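Local structure of aminotransferase (4ZM4) at residues Ala136-Thr141 and Arg211-Ile216. The protein belongs to the class-III aminotransferases, a family of enzymes that work with pyridoxal phosphate, and forms a two-chain assembly. The protein carries 1 engineered substitution. Residues are numbered along the deposited sequence; the frame is centred on the assembly and turned at random.
Sequences ATTGRT and RIAAVI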
loop_
_atom_site.group_PDB
_atom_site.type_symbol
_atom_site.label_atom_id
_atom_site.label_comp_id
_atom_site.label_asym_id
_atom_site.label_seq_id
_atom_site.Cartn_x
_atom_site.Cartn_y
_atom_site.Cartn_z
ATOM N N ALA B 136 -6.107 -16.678 12.032
ATOM C CA ALA B 136 -5.850 -16.529 13.482
ATOM C C ALA B 136 -7.112 -16.801 14.325
ATOM O O ALA B 136 -7.019 -17.404 15.405
ATOM C CB ALA B 136 -5.309 -15.158 13.803
ATOM N N THR B 137 -8.265 -16.381 13.816
ATOM C CA THR B 137 -9.513 -16.439 14.546
ATOM C C THR B 137 -10.061 -17.872 14.603
ATOM O O THR B 137 -10.529 -18.329 15.639
ATOM C CB THR B 137 -10.539 -15.439 13.915
ATOM O OG1 THR B 137 -10.024 -14.115 14.002
ATOM C CG2 THR B 137 -11.897 -15.462 14.634
ATOM N N THR B 138 -10.039 -18.552 13.473
ATOM C CA THR B 138 -10.564 -19.901 13.373
ATOM C C THR B 138 -9.545 -20.943 13.810
ATOM O O THR B 138 -9.891 -22.086 14.058
ATOM C CB THR B 138 -10.935 -20.221 11.925
ATOM O OG1 THR B 138 -9.799 -20.005 11.072
ATOM C CG2 THR B 138 -12.073 -19.342 11.452
ATOM N N GLY B 139 -8.272 -20.577 13.888
ATOM C CA GLY B 139 -7.213 -21.551 14.150
ATOM C C GLY B 139 -7.037 -22.504 12.981
ATOM O O GLY B 139 -6.507 -23.591 13.145
ATOM N N ARG B 140 -7.474 -22.104 11.791
ATOM C CA ARG B 140 -7.357 -22.936 10.585
ATOM C C ARG B 140 -6.448 -22.213 9.629
ATOM O O ARG B 140 -6.046 -21.093 9.898
ATOM C CB ARG B 140 -8.737 -23.180 9.955
ATOM C CG ARG B 140 -9.765 -23.768 10.921
ATOM C CD ARG B 140 -11.173 -23.779 10.304
ATOM N NE ARG B 140 -12.214 -24.264 11.212
ATOM C CZ ARG B 140 -13.496 -24.409 10.888
ATOM N NH1 ARG B 140 -13.911 -24.127 9.661
ATOM N NH2 ARG B 140 -14.378 -24.813 11.799
ATOM N N THR B 141 -6.103 -22.847 8.519
ATOM C CA THR B 141 -5.208 -22.257 7.555
ATOM C C THR B 141 -5.748 -22.182 6.120
ATOM O O THR B 141 -5.384 -21.272 5.381
ATOM C CB THR B 141 -3.841 -22.966 7.568
ATOM O OG1 THR B 141 -4.013 -24.317 7.168
ATOM C CG2 THR B 141 -3.237 -22.941 8.950
ATOM N N ARG B 211 -12.075 -27.618 7.859
ATOM C CA ARG B 211 -10.649 -27.148 7.761
ATOM C C ARG B 211 -10.539 -25.752 7.149
ATOM O O ARG B 211 -9.449 -25.223 7.041
ATOM C CB ARG B 211 -9.784 -28.008 6.810
ATOM C CG ARG B 211 -9.722 -29.468 7.021
ATOM C CD ARG B 211 -9.329 -30.181 5.730
ATOM N NE ARG B 211 -8.084 -29.689 5.212
ATOM C CZ ARG B 211 -7.635 -29.847 3.955
ATOM N NH1 ARG B 211 -8.349 -30.432 3.007
ATOM N NH2 ARG B 211 -6.443 -29.398 3.659
ATOM N N ILE B 212 -11.641 -25.179 6.702
ATOM C CA ILE B 212 -11.572 -23.912 5.970
ATOM C C ILE B 212 -11.604 -22.709 6.915
ATOM O O ILE B 212 -12.599 -22.478 7.620
ATOM C CB ILE B 212 -12.689 -23.830 4.901
ATOM C CG1 ILE B 212 -12.437 -24.885 3.836
ATOM C CG2 ILE B 212 -12.736 -22.420 4.271
ATOM C CD1 ILE B 212 -13.629 -25.210 2.972
ATOM N N ALA B 213 -10.531 -21.904 6.890
ATOM C CA ALA B 213 -10.501 -20.647 7.624
ATOM C C ALA B 213 -11.409 -19.612 6.989
ATOM O O ALA B 213 -12.107 -18.871 7.684
ATOM C CB ALA B 213 -9.080 -20.111 7.685
ATOM N N ALA B 214 -11.365 -19.493 5.662
ATOM C CA ALA B 214 -12.120 -18.443 4.947
ATOM C C ALA B 214 -12.427 -18.815 3.510
ATOM O O ALA B 214 -11.672 -19.506 2.851
ATOM C CB ALA B 214 -11.370 -17.114 4.980
ATOM N N VAL B 215 -13.552 -18.320 3.027
ATOM C CA VAL B 215 -13.801 -18.204 1.623
ATOM C C VAL B 215 -13.707 -16.718 1.276
ATOM O O VAL B 215 -14.475 -15.898 1.803
ATOM C CB VAL B 215 -15.179 -18.693 1.258
ATOM C CG1 VAL B 215 -15.385 -18.556 -0.244
ATOM C CG2 VAL B 215 -15.364 -20.147 1.702
ATOM N N ILE B 216 -12.797 -16.358 0.365
ATOM C CA ILE B 216 -12.750 -14.988 -0.121
ATOM C C ILE B 216 -13.369 -14.929 -1.517
ATOM O O ILE B 216 -13.179 -15.874 -2.313
ATOM C CB ILE B 216 -11.324 -14.394 -0.088
ATOM C CG1 ILE B 216 -11.333 -12.915 -0.483
ATOM C CG2 ILE B 216 -10.384 -15.169 -1.003
ATOM C CD1 ILE B 216 -10.136 -12.124 0.011
#
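The CA atoms of Arg-140 and Ala-213 come nearest across the contact, 4.9 Å apart, where the chain leaving a helix passes alongside residues 211-213. Arg-140 makes most of the contact. Its CB lies 3.6 Å from Arg-211 O and also touches the backbone N and the methyl of Ala-213. Its CG is set beside its own backbone N (chi1 -54°), and the chain then runs extended from CG to NE. This carries CD past the peptide carbonyl of Ile-212, with CD 3.3 Å from Ile-212 O. The guanidinium then meets the same oxygen at its edge. Arg-140 NH1 donates a hydrogen bond of 2.9 Å to Ile-212 O, bent to 153° at the hydrogen. NH1 stands above the carbonyl plane, 41° out of it, and does not follow a lone pair. Arg-211 N lies over one face of the guanidinium. Arg-140 NH2 bonds to Ser-244 O, a second backbone carbonyl.

The contact sits where two neighbouring strands, 142-146 and 212-217, enter the large mixed sheet of the class-III aminotransferase fold. Helix 123-138 ends here, Gly-139 turns the chain with positive phi, and strand 142-146 then runs parallel to strand 212-217. Backbone bonds pair Ala-213 with Leu-142 on one side and Met-247 on the other.

Thr-138 covers Ala-213 from the helix end, with Thr-138 OG1 3.5 Å from Ala-213 CB. That hydroxyl also accepts from Arg-140 N at 3.2 Å, an ST turn, and is hydrogen-bonded to Ala-134 O. Thr-138 CG2 reaches Ala-213 O at 3.8 Å.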